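Local coordinates for protein ferredoxin-thioredoxin reductase subunit A2, chloroplastic (PDB 7C2B) that probably serves as the variable subunit of ferredoxin-thioredoxin reductase, the chloroplast enzyme that uses electrons from reduced ferredoxin to reduce thioredoxins, at residues B[81-86]-B[97-102]. Residues are numbered along the deposited sequence; the frame is centred on the assembly and turned at random.
Sequences PFKVQF and KFFTHL. With NO3 (nitrate ion), chain J.
Phe82, Val84 and Phe86 pair with Leu102, Thr100 and Phe98 through six backbone hydrogen bonds, two to each pair; the straightest, Phe86 N to Phe98 O, is 2.8 Å long at 176°. Between them the non-hydrogen-bonded pairs Lys83–His101 and Gln85–Phe99 send their side chains to the face opposite that of Phe82, Val84 and Phe86. There, Lys83 has its CG anti to the backbone N (chi1 -170°) and an extended chain beyond, which carries CE over one face of the Phe99 ring, 3.5 Å from Phe99 CG. NZ follows in a cation-pi contact, while the aliphatic CG lies loosely over one face of the His101 ring, toward its rim. Gln85 runs alongside Phe99, its amide turned 79° from the ring and OE1 3.3 Å from Phe99 CE1; OE1 also takes a weak hydrogen bond from Lys65. An alanine here would probably leave Phe99 CE1 and CZ less covered and Lys65 without this acceptor. His101 ND1 is hydrogen-bonded to an acidic side chain on the chain of another protein, and NE2 makes a weak bond to nitrate O3. The face of Phe82, Val84, Phe86, Phe98, Thr100 and Leu102 is buried and mostly apolar: Phe86 CB sits over the Phe98 ring, 3.5 Å from its CZ, and Val84 CG2 meets Leu102 CD1 at 3.9 Å. Val84 packs on Val38, and Phe86 and Leu102 on Val40, so bulky apolar side chains fill the layer between hairpin and strand 37-40. These are the arms of an antiparallel beta hairpin within the SH3-like fold of the variable chain.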
# COMPACT_ATOMS: atom_id res chain seq x y z
N PRO B 81 -3.05 7.15 11.68
CA PRO B 81 -2.77 6.76 13.07
C PRO B 81 -3.74 7.28 14.12
O PRO B 81 -3.73 6.75 15.24
CB PRO B 81 -1.36 7.32 13.32
CG PRO B 81 -1.24 8.44 12.41
CD PRO B 81 -2.03 8.08 11.16
N PHE B 82 -4.56 8.29 13.82
CA PHE B 82 -5.50 8.84 14.79
C PHE B 82 -6.83 8.09 14.72
O PHE B 82 -7.54 8.17 13.72
CB PHE B 82 -5.75 10.32 14.53
CG PHE B 82 -4.55 11.20 14.80
CD1 PHE B 82 -4.33 11.73 16.06
CD2 PHE B 82 -3.67 11.53 13.77
CE1 PHE B 82 -3.23 12.55 16.31
CE2 PHE B 82 -2.56 12.36 14.01
CZ PHE B 82 -2.35 12.87 15.29
N LYS B 83 -7.17 7.38 15.79
CA LYS B 83 -8.47 6.74 15.88
C LYS B 83 -9.43 7.74 16.52
O LYS B 83 -9.21 8.15 17.66
CB LYS B 83 -8.39 5.44 16.68
CG LYS B 83 -9.66 4.57 16.61
CD LYS B 83 -9.51 3.36 17.52
CE LYS B 83 -10.85 2.77 17.92
NZ LYS B 83 -10.64 1.48 18.65
N VAL B 84 -10.46 8.15 15.78
CA VAL B 84 -11.34 9.23 16.20
C VAL B 84 -12.74 8.67 16.43
O VAL B 84 -13.27 7.93 15.58
CB VAL B 84 -11.37 10.37 15.16
CG1 VAL B 84 -12.26 11.50 15.65
CG2 VAL B 84 -9.97 10.86 14.90
N GLN B 85 -13.34 9.02 17.57
CA GLN B 85 -14.69 8.59 17.90
C GLN B 85 -15.69 9.64 17.44
O GLN B 85 -15.55 10.83 17.76
CB GLN B 85 -14.84 8.34 19.40
CG GLN B 85 -16.26 7.97 19.83
CD GLN B 85 -16.31 7.53 21.28
OE1 GLN B 85 -15.45 6.78 21.74
NE2 GLN B 85 -17.31 8.01 22.02
N PHE B 86 -16.70 9.20 16.69
CA PHE B 86 -17.78 10.05 16.22
C PHE B 86 -19.10 9.48 16.72
O PHE B 86 -19.22 8.28 16.97
CB PHE B 86 -17.84 10.12 14.68
CG PHE B 86 -16.64 10.75 14.05
CD1 PHE B 86 -16.57 12.13 13.89
CD2 PHE B 86 -15.59 9.98 13.58
CE1 PHE B 86 -15.47 12.73 13.30
CE2 PHE B 86 -14.49 10.56 12.98
CZ PHE B 86 -14.43 11.94 12.84
N LYS B 97 -22.65 5.49 17.35
CA LYS B 97 -21.25 5.74 17.67
C LYS B 97 -20.36 4.88 16.80
O LYS B 97 -20.65 3.70 16.59
CB LYS B 97 -21.00 5.44 19.15
CG LYS B 97 -19.55 5.51 19.57
CD LYS B 97 -19.44 5.92 21.03
CE LYS B 97 -19.84 4.80 21.97
NZ LYS B 97 -19.60 5.19 23.40
N PHE B 98 -19.28 5.47 16.29
CA PHE B 98 -18.34 4.72 15.47
C PHE B 98 -16.97 5.37 15.55
O PHE B 98 -16.81 6.48 16.05
CB PHE B 98 -18.79 4.61 14.00
CG PHE B 98 -18.86 5.93 13.27
CD1 PHE B 98 -20.00 6.72 13.34
CD2 PHE B 98 -17.80 6.37 12.48
CE1 PHE B 98 -20.08 7.93 12.66
CE2 PHE B 98 -17.87 7.58 11.80
CZ PHE B 98 -19.02 8.36 11.88
N PHE B 99 -15.97 4.64 15.06
CA PHE B 99 -14.61 5.11 14.98
C PHE B 99 -14.18 5.18 13.52
O PHE B 99 -14.66 4.40 12.69
CB PHE B 99 -13.66 4.20 15.76
CG PHE B 99 -14.07 3.99 17.19
CD1 PHE B 99 -13.81 4.95 18.15
CD2 PHE B 99 -14.76 2.84 17.56
CE1 PHE B 99 -14.20 4.78 19.46
CE2 PHE B 99 -15.17 2.66 18.88
CZ PHE B 99 -14.89 3.63 19.83
N THR B 100 -13.29 6.12 13.22
CA THR B 100 -12.69 6.25 11.91
C THR B 100 -11.23 6.61 12.12
O THR B 100 -10.90 7.42 12.99
CB THR B 100 -13.39 7.32 11.05
OG1 THR B 100 -14.71 6.88 10.69
CG2 THR B 100 -12.61 7.59 9.78
N HIS B 101 -10.34 6.00 11.33
CA HIS B 101 -8.92 6.32 11.37
C HIS B 101 -8.61 7.49 10.45
O HIS B 101 -9.01 7.49 9.28
CB HIS B 101 -8.11 5.09 10.97
CG HIS B 101 -8.09 4.01 12.00
ND1 HIS B 101 -9.10 3.08 12.14
CD2 HIS B 101 -7.16 3.70 12.94
CE1 HIS B 101 -8.80 2.25 13.12
NE2 HIS B 101 -7.62 2.60 13.62
N LEU B 102 -7.88 8.48 10.98
CA LEU B 102 -7.52 9.68 10.23
C LEU B 102 -6.02 9.93 10.31
O LEU B 102 -5.33 9.45 11.22
CB LEU B 102 -8.24 10.94 10.76
CG LEU B 102 -9.76 10.93 10.88
CD1 LEU B 102 -10.23 12.32 11.32
CD2 LEU B 102 -10.35 10.57 9.55
N NO3 J . -5.96 -0.33 13.84
O1 NO3 J . -5.28 -1.22 13.24
O2 NO3 J . -7.21 -0.51 14.03
O3 NO3 J . -5.40 0.73 14.25